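Glucose-6-phosphate dehydrogenase (Trypanosoma cruzi, PDB 5AQ1) catalyses the NADP-dependent oxidation of glucose 6-phosphate to 6-phosphogluconolactone, the NADPH-yielding first step of the pentose phosphate pathway. Local coordinates at residues 143-148 with 176-181; 35-40 with 48-53; 408-413 with 424-429; 377-382 with 391-396. All coordinates share one frame; numbering follows the deposited sequence.

Contact 1: 143-148 with 176-181; sequences NRLFYL and RLIVEK. With NDP (NADPH dihydro-nicotinamide-adenine-dinucleotide phosphate), chain G; BG6 (6-O-phosphono-beta-D-glucopyranose), chain F.
In the Rossmann-type sheet that binds NADPH, strand 143-148 pairs in parallel with the start of 176-181, and Phe146 sits at the middle of the ladder: its N donates to Arg176 O (2.9 Å) and its O accepts from Ile178 N. The ladder continues at both ends, from Arg176 N to Arg144 O and from Leu148 N to Ile178 O, the latter bond nearly straight at 171°. Branched Ile178 fits the next job well, because its two arms spread over neighbouring side chains of one face of the sheet. CG2 lies over a face of the Tyr147 ring, 3.7 Å from the centroid, in a CH-pi contact, while CD1 packs on Leu145 CD1 at 3.8 Å and also reaches the rim of that ring. The other face carries Phe146, Leu148 and Leu177, with Leu177 CD1 lying 4.0 Å from Phe146 CB and also meeting Leu148. Phe146 and Leu148 turn toward helix 155-165, the crossover helix of this beta-alpha-beta unit. Tyr147 has its CG anti to the backbone N (chi1 -158°), a setting that carries the ring toward the second strand, where OH donates to Glu180 OE2 at 2.7 Å. Ring and carboxylate planes are 21° apart, and Tyr442 OH of helix 441-451 holds the same oxygen. Past the strand end, at the C-terminal ends of the parallel strands, where Rossmann folds receive dinucleotides, Lys181 O accepts a bond from NADPH O2D (2.7 Å). The long side chain of Lys181 reaches on to the sugar, its NZ donating to O2 of glucose 6-phosphate at 3.1 Å and to Asp268 O.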
# COMPACT_ATOMS: atom_id res chain seq x y z
N ASN B 143 14.05 41.60 27.04
CA ASN B 143 14.35 40.76 25.88
C ASN B 143 14.61 41.64 24.66
O ASN B 143 13.91 42.62 24.44
CB ASN B 143 13.20 39.81 25.59
CG ASN B 143 12.93 38.86 26.74
OD1 ASN B 143 13.84 38.17 27.22
ND2 ASN B 143 11.68 38.81 27.19
N ARG B 144 15.60 41.27 23.86
CA ARG B 144 16.04 42.10 22.73
C ARG B 144 15.97 41.33 21.42
O ARG B 144 16.63 40.30 21.28
CB ARG B 144 17.46 42.58 22.96
CG ARG B 144 17.66 43.31 24.28
CD ARG B 144 19.07 43.85 24.42
NE ARG B 144 19.26 44.58 25.68
CZ ARG B 144 20.37 45.22 26.03
NH1 ARG B 144 21.43 45.24 25.23
NH2 ARG B 144 20.42 45.85 27.20
N LEU B 145 15.17 41.82 20.48
CA LEU B 145 15.11 41.25 19.13
C LEU B 145 15.76 42.22 18.14
O LEU B 145 15.28 43.33 17.95
CB LEU B 145 13.65 41.00 18.72
CG LEU B 145 13.41 40.36 17.35
CD1 LEU B 145 13.84 38.91 17.35
CD2 LEU B 145 11.95 40.47 16.96
N PHE B 146 16.85 41.78 17.52
CA PHE B 146 17.55 42.58 16.53
C PHE B 146 17.15 42.12 15.14
O PHE B 146 17.42 40.98 14.77
CB PHE B 146 19.07 42.47 16.71
CG PHE B 146 19.57 43.03 18.01
CD1 PHE B 146 19.67 44.40 18.19
CD2 PHE B 146 19.94 42.19 19.05
CE1 PHE B 146 20.13 44.92 19.38
CE2 PHE B 146 20.40 42.71 20.25
CZ PHE B 146 20.50 44.08 20.42
N TYR B 147 16.50 43.00 14.38
CA TYR B 147 16.14 42.72 12.99
C TYR B 147 17.18 43.37 12.08
O TYR B 147 17.27 44.59 12.02
CB TYR B 147 14.74 43.26 12.66
CG TYR B 147 14.10 42.58 11.47
CD1 TYR B 147 14.66 42.67 10.20
CD2 TYR B 147 12.92 41.84 11.61
CE1 TYR B 147 14.08 42.04 9.10
CE2 TYR B 147 12.33 41.22 10.52
CZ TYR B 147 12.92 41.32 9.27
OH TYR B 147 12.35 40.71 8.18
N LEU B 148 17.93 42.55 11.35
CA LEU B 148 18.97 43.05 10.46
C LEU B 148 18.44 43.21 9.04
O LEU B 148 18.59 42.31 8.21
CB LEU B 148 20.20 42.13 10.48
CG LEU B 148 21.19 42.38 11.62
CD1 LEU B 148 20.53 42.20 12.98
CD2 LEU B 148 22.38 41.46 11.50
N ARG B 176 17.70 37.64 20.27
CA ARG B 176 17.42 36.93 19.02
C ARG B 176 17.73 37.81 17.82
O ARG B 176 17.46 39.01 17.83
CB ARG B 176 15.97 36.45 19.00
CG ARG B 176 15.72 35.30 19.96
CD ARG B 176 14.24 35.00 20.15
NE ARG B 176 14.04 34.14 21.32
CZ ARG B 176 12.88 33.96 21.96
NH1 ARG B 176 11.77 34.57 21.55
NH2 ARG B 176 12.84 33.17 23.02
N LEU B 177 18.32 37.19 16.79
CA LEU B 177 18.74 37.87 15.58
C LEU B 177 17.89 37.39 14.41
O LEU B 177 17.93 36.21 14.06
CB LEU B 177 20.20 37.55 15.27
CG LEU B 177 21.31 38.41 15.88
CD1 LEU B 177 21.47 39.71 15.10
CD2 LEU B 177 21.04 38.69 17.36
N ILE B 178 17.14 38.30 13.80
CA ILE B 178 16.48 38.00 12.54
C ILE B 178 17.38 38.50 11.41
O ILE B 178 17.73 39.68 11.35
CB ILE B 178 15.07 38.63 12.47
CG1 ILE B 178 14.15 37.95 13.48
CG2 ILE B 178 14.49 38.48 11.07
CD1 ILE B 178 12.84 38.67 13.72
N VAL B 179 17.75 37.59 10.51
CA VAL B 179 18.69 37.89 9.43
C VAL B 179 18.09 37.52 8.07
O VAL B 179 17.31 36.57 7.97
CB VAL B 179 20.04 37.18 9.65
CG1 VAL B 179 20.64 37.59 10.98
CG2 VAL B 179 19.89 35.67 9.61
N GLU B 180 18.45 38.28 7.04
CA GLU B 180 17.85 38.14 5.71
C GLU B 180 18.84 37.60 4.68
O GLU B 180 20.06 37.72 4.85
CB GLU B 180 17.32 39.50 5.24
CG GLU B 180 16.08 39.99 5.97
CD GLU B 180 14.78 39.41 5.45
OE1 GLU B 180 14.74 38.92 4.29
OE2 GLU B 180 13.78 39.47 6.19
N LYS B 181 18.31 37.02 3.61
CA LYS B 181 19.12 36.53 2.50
C LYS B 181 19.62 37.73 1.69
O LYS B 181 19.08 38.82 1.83
CB LYS B 181 18.30 35.55 1.63
CG LYS B 181 17.27 36.19 0.71
CD LYS B 181 16.47 35.11 -0.00
CE LYS B 181 15.41 35.69 -0.93
NZ LYS B 181 15.96 36.12 -2.25
PA NDP G . 18.44 48.53 1.00
O1A NDP G . 19.31 48.60 -0.23
O2A NDP G . 17.14 49.31 1.04
O5B NDP G . 19.37 48.93 2.25
C5B NDP G . 18.82 48.94 3.56
C4B NDP G . 19.43 50.07 4.38
O4B NDP G . 20.79 49.74 4.67
C3B NDP G . 19.44 51.43 3.69
O3B NDP G . 18.32 52.26 4.04
C2B NDP G . 20.73 52.05 4.15
O2B NDP G . 20.51 52.81 5.34
C1B NDP G . 21.64 50.87 4.48
N9A NDP G . 22.61 50.66 3.37
C8A NDP G . 22.34 50.55 2.05
N7A NDP G . 23.48 50.37 1.34
C5A NDP G . 24.50 50.37 2.21
C6A NDP G . 25.97 50.24 2.14
N6A NDP G . 26.58 50.05 0.94
N1A NDP G . 26.68 50.29 3.30
C2A NDP G . 26.08 50.47 4.49
N3A NDP G . 24.75 50.61 4.63
C4A NDP G . 23.92 50.57 3.55
O3 NDP G . 18.17 46.99 1.38
PN NDP G . 16.69 46.34 1.43
O1N NDP G . 15.86 47.01 2.50
O2N NDP G . 16.16 46.25 0.02
O5D NDP G . 17.03 44.85 1.94
C5D NDP G . 17.56 44.60 3.24
C4D NDP G . 17.96 43.13 3.35
O4D NDP G . 16.82 42.30 3.14
C3D NDP G . 18.98 42.76 2.29
O3D NDP G . 19.97 41.88 2.84
C2D NDP G . 18.17 42.06 1.22
O2D NDP G . 18.97 41.11 0.48
C1D NDP G . 17.03 41.43 2.02
N1N NDP G . 15.83 41.24 1.19
C2N NDP G . 15.00 42.27 0.94
C3N NDP G . 13.86 42.12 0.16
C7N NDP G . 12.95 43.29 -0.11
O7N NDP G . 11.75 43.08 -0.20
N7N NDP G . 13.45 44.52 -0.24
C4N NDP G . 13.51 40.78 -0.44
C5N NDP G . 14.48 39.75 -0.09
C6N NDP G . 15.59 40.02 0.70
P2B NDP G . 21.48 53.99 5.83
O1X NDP G . 22.22 54.47 4.61
O2X NDP G . 20.48 55.00 6.37
O3X NDP G . 22.37 53.35 6.87
C1 BG6 F . 12.24 37.88 -2.74
C2 BG6 F . 13.09 37.81 -4.01
O1 BG6 F . 12.82 37.05 -1.72
O5 BG6 F . 10.92 37.42 -3.02
C3 BG6 F . 12.43 38.64 -5.11
O2 BG6 F . 14.41 38.29 -3.76
C4 BG6 F . 11.02 38.12 -5.32
O3 BG6 F . 13.16 38.57 -6.33
C5 BG6 F . 10.24 38.21 -4.01
O4 BG6 F . 10.38 38.89 -6.34
C6 BG6 F . 8.81 37.73 -4.18
O6 BG6 F . 8.15 37.64 -2.92
P BG6 F . 6.55 37.49 -2.85
O1P BG6 F . 6.24 36.29 -3.70
O2P BG6 F . 6.26 37.27 -1.39
O3P BG6 F . 6.05 38.81 -3.40

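Contact 2: 35-40 with 48-53; sequences IVVLGA and KTFPAL
The Phe50 ring turns its edge to the end of segment 35-40: CE2 of Phe50 is 3.8 Å from Ala40 O, which lies near the ring plane, where the slightly positive rim of hydrogens suits a carbonyl oxygen. At the same end of the ring Phe50 CZ touches Ala40 CB at 3.9 Å, and a methyl is small enough to let the ring come this near. Val37 meets the ring obliquely, Phe50 CZ being 4.1 Å from Val37 CB. The Phe50 CG stands beside its own backbone N (chi1 -74°), and the long aromatic side chain then spans the gap between helix and strand. One turn further along the helix Leu53 takes over; its CD2 passes Ile35 CD1 at 3.9 Å, the two side chains reaching past one another from their opposite backbones, and its CD1 approaches Val37 CG2. Thr49 adds its methyl, with CG2 4.2 Å from Val37 CG1, and its OG1 makes a weak bond to Leu44 O. Strand and helix run nearly antiparallel, at 159° with axes 10.8 Å apart, as is usual for the first beta-alpha step of a Rossmann fold. Gly39, with its positive phi, starts the turn between them. Strand 33-38 lies between strands 67-72 and 143-148; Val36 and Leu38 face Phe146 on the reverse of the sheet, where Val36 also meets helix 118-134, while helix 441-451 packs against Ala52 and Leu53.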
# COMPACT_ATOMS: atom_id res chain seq x y z
N ILE B 35 12.49 45.82 20.23
CA ILE B 35 12.69 45.35 18.87
C ILE B 35 13.49 46.39 18.09
O ILE B 35 12.98 47.48 17.80
CB ILE B 35 11.35 45.08 18.16
CG1 ILE B 35 10.56 44.02 18.93
CG2 ILE B 35 11.58 44.64 16.72
CD1 ILE B 35 9.14 43.82 18.44
N VAL B 36 14.74 46.07 17.77
CA VAL B 36 15.62 47.00 17.07
C VAL B 36 15.68 46.66 15.58
O VAL B 36 16.16 45.60 15.19
CB VAL B 36 17.05 46.98 17.64
CG1 VAL B 36 17.90 48.08 17.02
CG2 VAL B 36 17.02 47.14 19.16
N VAL B 37 15.18 47.58 14.75
CA VAL B 37 15.21 47.42 13.30
C VAL B 37 16.43 48.16 12.75
O VAL B 37 16.41 49.38 12.59
CB VAL B 37 13.93 47.99 12.64
CG1 VAL B 37 13.94 47.73 11.14
CG2 VAL B 37 12.69 47.39 13.29
N LEU B 38 17.49 47.41 12.48
CA LEU B 38 18.70 47.98 11.88
C LEU B 38 18.52 48.10 10.37
O LEU B 38 18.11 47.14 9.70
CB LEU B 38 19.92 47.13 12.21
CG LEU B 38 20.37 47.18 13.68
CD1 LEU B 38 19.71 46.12 14.53
CD2 LEU B 38 21.89 47.07 13.77
N GLY B 39 18.84 49.27 9.83
CA GLY B 39 18.53 49.59 8.43
C GLY B 39 17.10 50.05 8.29
O GLY B 39 16.45 49.76 7.28
N ALA B 40 16.61 50.77 9.30
CA ALA B 40 15.21 51.21 9.36
C ALA B 40 14.83 52.20 8.27
O ALA B 40 13.65 52.37 7.96
CB ALA B 40 14.91 51.80 10.73
N LYS B 48 7.80 46.10 4.56
CA LYS B 48 7.46 44.83 5.19
C LYS B 48 7.57 44.84 6.72
O LYS B 48 6.62 44.47 7.41
CB LYS B 48 8.33 43.72 4.61
CG LYS B 48 8.07 43.43 3.14
CD LYS B 48 6.63 43.00 2.90
CE LYS B 48 6.39 42.56 1.47
NZ LYS B 48 4.93 42.37 1.22
N THR B 49 8.71 45.25 7.24
CA THR B 49 8.99 45.13 8.67
C THR B 49 8.03 45.95 9.54
O THR B 49 7.30 45.39 10.35
CB THR B 49 10.44 45.52 8.99
OG1 THR B 49 11.31 45.00 7.98
CG2 THR B 49 10.86 44.96 10.35
N PHE B 50 8.03 47.27 9.35
CA PHE B 50 7.18 48.15 10.17
C PHE B 50 5.68 47.88 9.99
O PHE B 50 4.95 47.88 10.98
CB PHE B 50 7.50 49.63 9.91
CG PHE B 50 8.80 50.09 10.51
CD1 PHE B 50 8.96 50.14 11.89
CD2 PHE B 50 9.86 50.48 9.70
CE1 PHE B 50 10.16 50.56 12.45
CE2 PHE B 50 11.06 50.91 10.26
CZ PHE B 50 11.21 50.94 11.64
N PRO B 51 5.22 47.64 8.75
CA PRO B 51 3.82 47.27 8.54
C PRO B 51 3.40 45.98 9.24
O PRO B 51 2.29 45.90 9.77
CB PRO B 51 3.72 47.10 7.02
CG PRO B 51 4.75 48.02 6.49
CD PRO B 51 5.89 47.95 7.47
N ALA B 52 4.28 44.98 9.25
CA ALA B 52 4.02 43.73 9.96
C ALA B 52 3.91 43.97 11.46
O ALA B 52 3.00 43.46 12.12
CB ALA B 52 5.12 42.71 9.67
N LEU B 53 4.83 44.76 12.00
CA LEU B 53 4.81 45.14 13.41
C LEU B 53 3.53 45.89 13.77
O LEU B 53 2.98 45.69 14.86
CB LEU B 53 6.04 45.98 13.77
CG LEU B 53 7.40 45.27 13.75
CD1 LEU B 53 8.55 46.27 13.76
CD2 LEU B 53 7.52 44.30 14.91

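Contact 3: 408-413 with 424-429; sequences LKLTAK and TELDLT
Leu410 and Thr424 stand next to each other on one face of an antiparallel hairpin, their side chains running in the same direction, with Leu410 CD1 touching Thr424 CG2 at 3.7 Å at the close-packed end. Ala412 CB meets the same methyl at 3.8 Å. Further along this apolar face Leu426 CD1 rests 4.2 Å from Leu410 CD2 and approaches Leu408 CD2, branched side chains filling the layer. Leu408 with Leu426 and Leu410 with Thr424 are hydrogen-bonded pairs; the bond from Thr424 N to Leu410 O is 2.8 Å long and nearly straight (174°), whereas Leu410 N reaches Thr424 O from above the carbonyl plane. The opposite face is looser and partly exposed. Lys409 and Glu425, a non-hydrogen-bonded pair, approach by their aliphatic parts, CG to CG at 4.2 Å, but Lys409 NZ stays 6.6 Å from Glu425 OE2. That carboxylate instead makes a salt bridge to Arg433 of the second subunit, and Thr424 OG1 bonds to Tyr434 OH of that subunit. Leu426 also packs on Leu428 there. The four main-chain bonds tie the two strands to each other, while the leucine layer and the polar ends of Thr424 and Glu425 are shared with the second subunit, so the hairpin is also part of the subunit interface.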
# COMPACT_ATOMS: atom_id res chain seq x y z
N LEU B 408 -8.60 19.76 -5.41
CA LEU B 408 -8.28 18.43 -5.91
C LEU B 408 -9.00 18.19 -7.23
O LEU B 408 -10.23 18.08 -7.28
CB LEU B 408 -8.70 17.38 -4.88
CG LEU B 408 -8.49 15.91 -5.25
CD1 LEU B 408 -7.01 15.60 -5.42
CD2 LEU B 408 -9.12 15.02 -4.19
N LYS B 409 -8.23 18.11 -8.31
CA LYS B 409 -8.79 17.89 -9.64
C LYS B 409 -9.03 16.40 -9.83
O LYS B 409 -8.12 15.59 -9.62
CB LYS B 409 -7.83 18.39 -10.72
CG LYS B 409 -7.55 19.87 -10.65
CD LYS B 409 -6.45 20.27 -11.62
CE LYS B 409 -6.97 20.33 -13.05
NZ LYS B 409 -5.88 20.70 -14.01
N LEU B 410 -10.25 16.04 -10.22
CA LEU B 410 -10.60 14.66 -10.48
C LEU B 410 -11.63 14.54 -11.60
O LEU B 410 -12.14 15.54 -12.10
CB LEU B 410 -11.08 13.97 -9.19
CG LEU B 410 -11.88 14.75 -8.14
CD1 LEU B 410 -13.14 15.36 -8.73
CD2 LEU B 410 -12.25 13.84 -6.98
N THR B 411 -11.90 13.30 -12.00
CA THR B 411 -12.87 13.02 -13.05
C THR B 411 -14.23 12.66 -12.44
O THR B 411 -14.30 11.97 -11.42
CB THR B 411 -12.37 11.87 -13.95
OG1 THR B 411 -11.15 12.27 -14.57
CG2 THR B 411 -13.40 11.52 -15.02
N ALA B 412 -15.29 13.16 -13.06
CA ALA B 412 -16.65 12.88 -12.62
C ALA B 412 -17.56 12.72 -13.83
O ALA B 412 -17.19 13.09 -14.95
CB ALA B 412 -17.16 13.99 -11.72
N LYS B 413 -18.75 12.17 -13.60
CA LYS B 413 -19.77 12.08 -14.64
C LYS B 413 -20.23 13.49 -15.00
O LYS B 413 -20.41 14.32 -14.11
CB LYS B 413 -20.95 11.25 -14.14
CG LYS B 413 -22.10 11.12 -15.12
CD LYS B 413 -23.35 10.61 -14.43
CE LYS B 413 -24.58 10.78 -15.31
NZ LYS B 413 -25.01 12.20 -15.41
N THR B 424 -13.27 17.95 -13.05
CA THR B 424 -13.84 18.96 -12.16
C THR B 424 -12.93 19.10 -10.93
O THR B 424 -11.81 18.58 -10.93
CB THR B 424 -15.29 18.60 -11.78
OG1 THR B 424 -15.87 19.64 -10.99
CG2 THR B 424 -15.36 17.27 -11.01
N GLU B 425 -13.38 19.81 -9.89
CA GLU B 425 -12.58 20.01 -8.67
C GLU B 425 -13.41 19.92 -7.41
O GLU B 425 -14.59 20.24 -7.40
CB GLU B 425 -11.89 21.38 -8.65
CG GLU B 425 -11.24 21.82 -9.95
CD GLU B 425 -12.22 22.43 -10.93
OE1 GLU B 425 -13.16 23.12 -10.48
OE2 GLU B 425 -12.05 22.20 -12.14
N LEU B 426 -12.76 19.47 -6.33
CA LEU B 426 -13.24 19.73 -4.98
C LEU B 426 -12.41 20.90 -4.50
O LEU B 426 -11.19 20.80 -4.40
CB LEU B 426 -13.04 18.51 -4.08
CG LEU B 426 -13.62 17.18 -4.57
CD1 LEU B 426 -13.29 16.09 -3.57
CD2 LEU B 426 -15.13 17.26 -4.78
N ASP B 427 -13.07 22.02 -4.22
CA ASP B 427 -12.39 23.30 -4.06
C ASP B 427 -12.46 23.85 -2.63
O ASP B 427 -13.47 23.69 -1.94
CB ASP B 427 -13.02 24.31 -5.02
CG ASP B 427 -12.33 25.65 -4.98
OD1 ASP B 427 -11.18 25.74 -5.47
OD2 ASP B 427 -12.94 26.61 -4.44
N LEU B 428 -11.37 24.48 -2.20
CA LEU B 428 -11.35 25.30 -1.00
C LEU B 428 -10.61 26.58 -1.33
O LEU B 428 -9.37 26.62 -1.33
CB LEU B 428 -10.66 24.57 0.16
CG LEU B 428 -10.37 25.37 1.44
CD1 LEU B 428 -11.66 25.92 2.05
CD2 LEU B 428 -9.62 24.54 2.46
N THR B 429 -11.37 27.62 -1.66
CA THR B 429 -10.84 28.95 -1.93
C THR B 429 -11.06 29.81 -0.69
O THR B 429 -12.20 30.08 -0.30
CB THR B 429 -11.52 29.59 -3.15
OG1 THR B 429 -11.36 28.74 -4.29
CG2 THR B 429 -10.92 30.95 -3.48

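Contact 4: 377-382 with 391-396; sequences RIQFKD and TQRNEL
The Arg393 guanidinium is gripped by two residues of 377-382, both near its plane: NH1 donates to Gln379 OE1 (2.8 Å, 154°), and NE makes a salt bridge to Asp382 OD2 at 3.1 Å, reaching that oxygen from above the carboxylate plane. Long and multiply donating, arginine can span such a pair. Gln379, with CG anti to the backbone N (chi1 -176°) and an extended chain, uses the other end of its amide as well, NE2 donating to Glu395 OE2 at 3.2 Å. The other carboxylate oxygen, Glu395 OE1, takes a salt bridge from Arg377 NH1 (2.8 Å), though the hydrogen bond within it is weak, bent to 125°. Beneath this polar row the backbones pair antiparallel: Ile378 and Leu396 exchange two bonds, Phe380 N donates to Asn394 O at 2.9 Å, and a water links Lys381 O to Asn394 N where the strands part. Phe380 suits the apolar side, its ring running alongside Leu396 with CE2 4.2 Å from Leu396 CB. The outer shell comes from the chain's C-terminal end: Tyr506 OH holds Glu395 OE2, Lys507 N holds Gln379 OE1 and Gly505 O takes Arg393 NH1. Strand 240-248 flanks 373-380 and strand 405-413 flanks 395-401, while Val230 of the second subunit bonds Asn394 and packs on Phe380.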
# COMPACT_ATOMS: atom_id res chain seq x y z
N ARG B 377 1.73 21.55 -7.45
CA ARG B 377 0.87 20.58 -8.11
C ARG B 377 1.39 19.16 -7.89
O ARG B 377 2.46 18.79 -8.38
CB ARG B 377 0.76 20.89 -9.60
CG ARG B 377 -0.10 22.11 -9.89
CD ARG B 377 0.14 22.66 -11.28
NE ARG B 377 -0.67 23.85 -11.54
CZ ARG B 377 -1.96 23.85 -11.86
NH1 ARG B 377 -2.64 22.71 -11.97
NH2 ARG B 377 -2.59 24.99 -12.07
N ILE B 378 0.62 18.37 -7.14
CA ILE B 378 0.91 16.96 -6.93
C ILE B 378 0.08 16.16 -7.94
O ILE B 378 -1.11 15.90 -7.71
CB ILE B 378 0.54 16.49 -5.50
CG1 ILE B 378 1.08 17.46 -4.44
CG2 ILE B 378 1.04 15.08 -5.25
CD1 ILE B 378 2.59 17.53 -4.37
N GLN B 379 0.70 15.78 -9.05
CA GLN B 379 0.01 15.05 -10.11
C GLN B 379 0.12 13.54 -9.89
O GLN B 379 1.21 12.97 -9.96
CB GLN B 379 0.58 15.44 -11.47
CG GLN B 379 -0.14 14.81 -12.65
CD GLN B 379 0.24 15.47 -13.96
OE1 GLN B 379 1.08 14.96 -14.70
NE2 GLN B 379 -0.37 16.61 -14.26
N PHE B 380 -1.02 12.90 -9.64
CA PHE B 380 -1.08 11.47 -9.40
C PHE B 380 -1.05 10.66 -10.70
O PHE B 380 -1.21 11.21 -11.79
CB PHE B 380 -2.31 11.11 -8.57
CG PHE B 380 -2.36 11.79 -7.23
CD1 PHE B 380 -1.62 11.30 -6.16
CD2 PHE B 380 -3.12 12.93 -7.04
CE1 PHE B 380 -1.65 11.93 -4.93
CE2 PHE B 380 -3.16 13.57 -5.81
CZ PHE B 380 -2.42 13.06 -4.75
N LYS B 381 -0.83 9.36 -10.55
CA LYS B 381 -0.79 8.45 -11.69
C LYS B 381 -2.17 8.27 -12.31
O LYS B 381 -3.19 8.49 -11.66
CB LYS B 381 -0.25 7.09 -11.26
CG LYS B 381 1.23 7.08 -10.95
CD LYS B 381 1.61 5.80 -10.23
CE LYS B 381 3.05 5.41 -10.50
NZ LYS B 381 3.50 4.34 -9.56
N ASP B 382 -2.17 7.84 -13.56
CA ASP B 382 -3.41 7.50 -14.25
C ASP B 382 -4.03 6.25 -13.65
O ASP B 382 -3.33 5.29 -13.34
CB ASP B 382 -3.14 7.25 -15.73
CG ASP B 382 -2.79 8.50 -16.47
OD1 ASP B 382 -3.72 9.25 -16.83
OD2 ASP B 382 -1.58 8.72 -16.71
N THR B 391 -10.59 9.37 -18.76
CA THR B 391 -10.21 10.04 -17.52
C THR B 391 -8.81 10.62 -17.72
O THR B 391 -8.17 10.40 -18.75
CB THR B 391 -10.26 9.09 -16.31
OG1 THR B 391 -10.11 9.83 -15.10
CG2 THR B 391 -9.18 8.00 -16.38
N GLN B 392 -8.35 11.37 -16.73
CA GLN B 392 -7.01 11.94 -16.75
C GLN B 392 -6.48 11.98 -15.34
O GLN B 392 -7.20 11.69 -14.39
CB GLN B 392 -6.98 13.33 -17.41
CG GLN B 392 -8.31 14.06 -17.45
CD GLN B 392 -8.44 15.05 -18.59
OE1 GLN B 392 -8.97 16.13 -18.37
NE2 GLN B 392 -7.97 14.71 -19.79
N ARG B 393 -5.20 12.31 -15.21
CA ARG B 393 -4.53 12.26 -13.93
C ARG B 393 -5.19 13.17 -12.91
O ARG B 393 -5.46 14.34 -13.20
CB ARG B 393 -3.06 12.65 -14.09
CG ARG B 393 -2.23 11.60 -14.79
CD ARG B 393 -0.81 12.10 -14.96
NE ARG B 393 0.08 11.09 -15.51
CZ ARG B 393 1.38 11.26 -15.72
NH1 ARG B 393 1.97 12.42 -15.43
NH2 ARG B 393 2.10 10.27 -16.23
N ASN B 394 -5.45 12.64 -11.72
CA ASN B 394 -5.83 13.47 -10.59
C ASN B 394 -4.67 14.40 -10.24
O ASN B 394 -3.51 14.10 -10.52
CB ASN B 394 -6.18 12.63 -9.36
CG ASN B 394 -7.39 11.73 -9.57
OD1 ASN B 394 -7.57 10.78 -8.81
ND2 ASN B 394 -8.21 12.00 -10.59
N GLU B 395 -5.00 15.52 -9.61
CA GLU B 395 -3.98 16.49 -9.24
C GLU B 395 -4.43 17.26 -8.01
O GLU B 395 -5.53 17.81 -7.99
CB GLU B 395 -3.75 17.44 -10.42
CG GLU B 395 -2.36 18.05 -10.47
CD GLU B 395 -2.24 19.11 -11.54
OE1 GLU B 395 -3.09 20.02 -11.58
OE2 GLU B 395 -1.31 19.03 -12.36
N LEU B 396 -3.59 17.27 -6.98
CA LEU B 396 -3.80 18.16 -5.85
C LEU B 396 -3.06 19.46 -6.14
O LEU B 396 -1.87 19.45 -6.43
CB LEU B 396 -3.27 17.54 -4.55
CG LEU B 396 -3.46 18.37 -3.28
CD1 LEU B 396 -4.94 18.60 -2.98
CD2 LEU B 396 -2.77 17.68 -2.11
O HOH W 1 -5.72 9.77 -11.59

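From the N terminus, contact 2 comes first, closing the short turn from strand 33-38 into helix 43-58. Contact 1 follows and closes a longer excursion through helix 155-165. The two join directly, since strands 33-38 and 143-148 are neighbours and Val36 pairs with Leu145 and Tyr147. Much later, contact 4 closes the loop between strands 373-380 and 395-401; after strand 395-401 turns back into 405-413, contact 3 closes the hairpin from 405-413 to 421-429. These also touch, through Lys409 N with Glu395 O and Thr411 with Thr391. All four follow in series, without nesting or crossing. Contacts 1 and 3 have centres about 43 Å apart, separating the coenzyme-binding sheet from the one beside the second subunit.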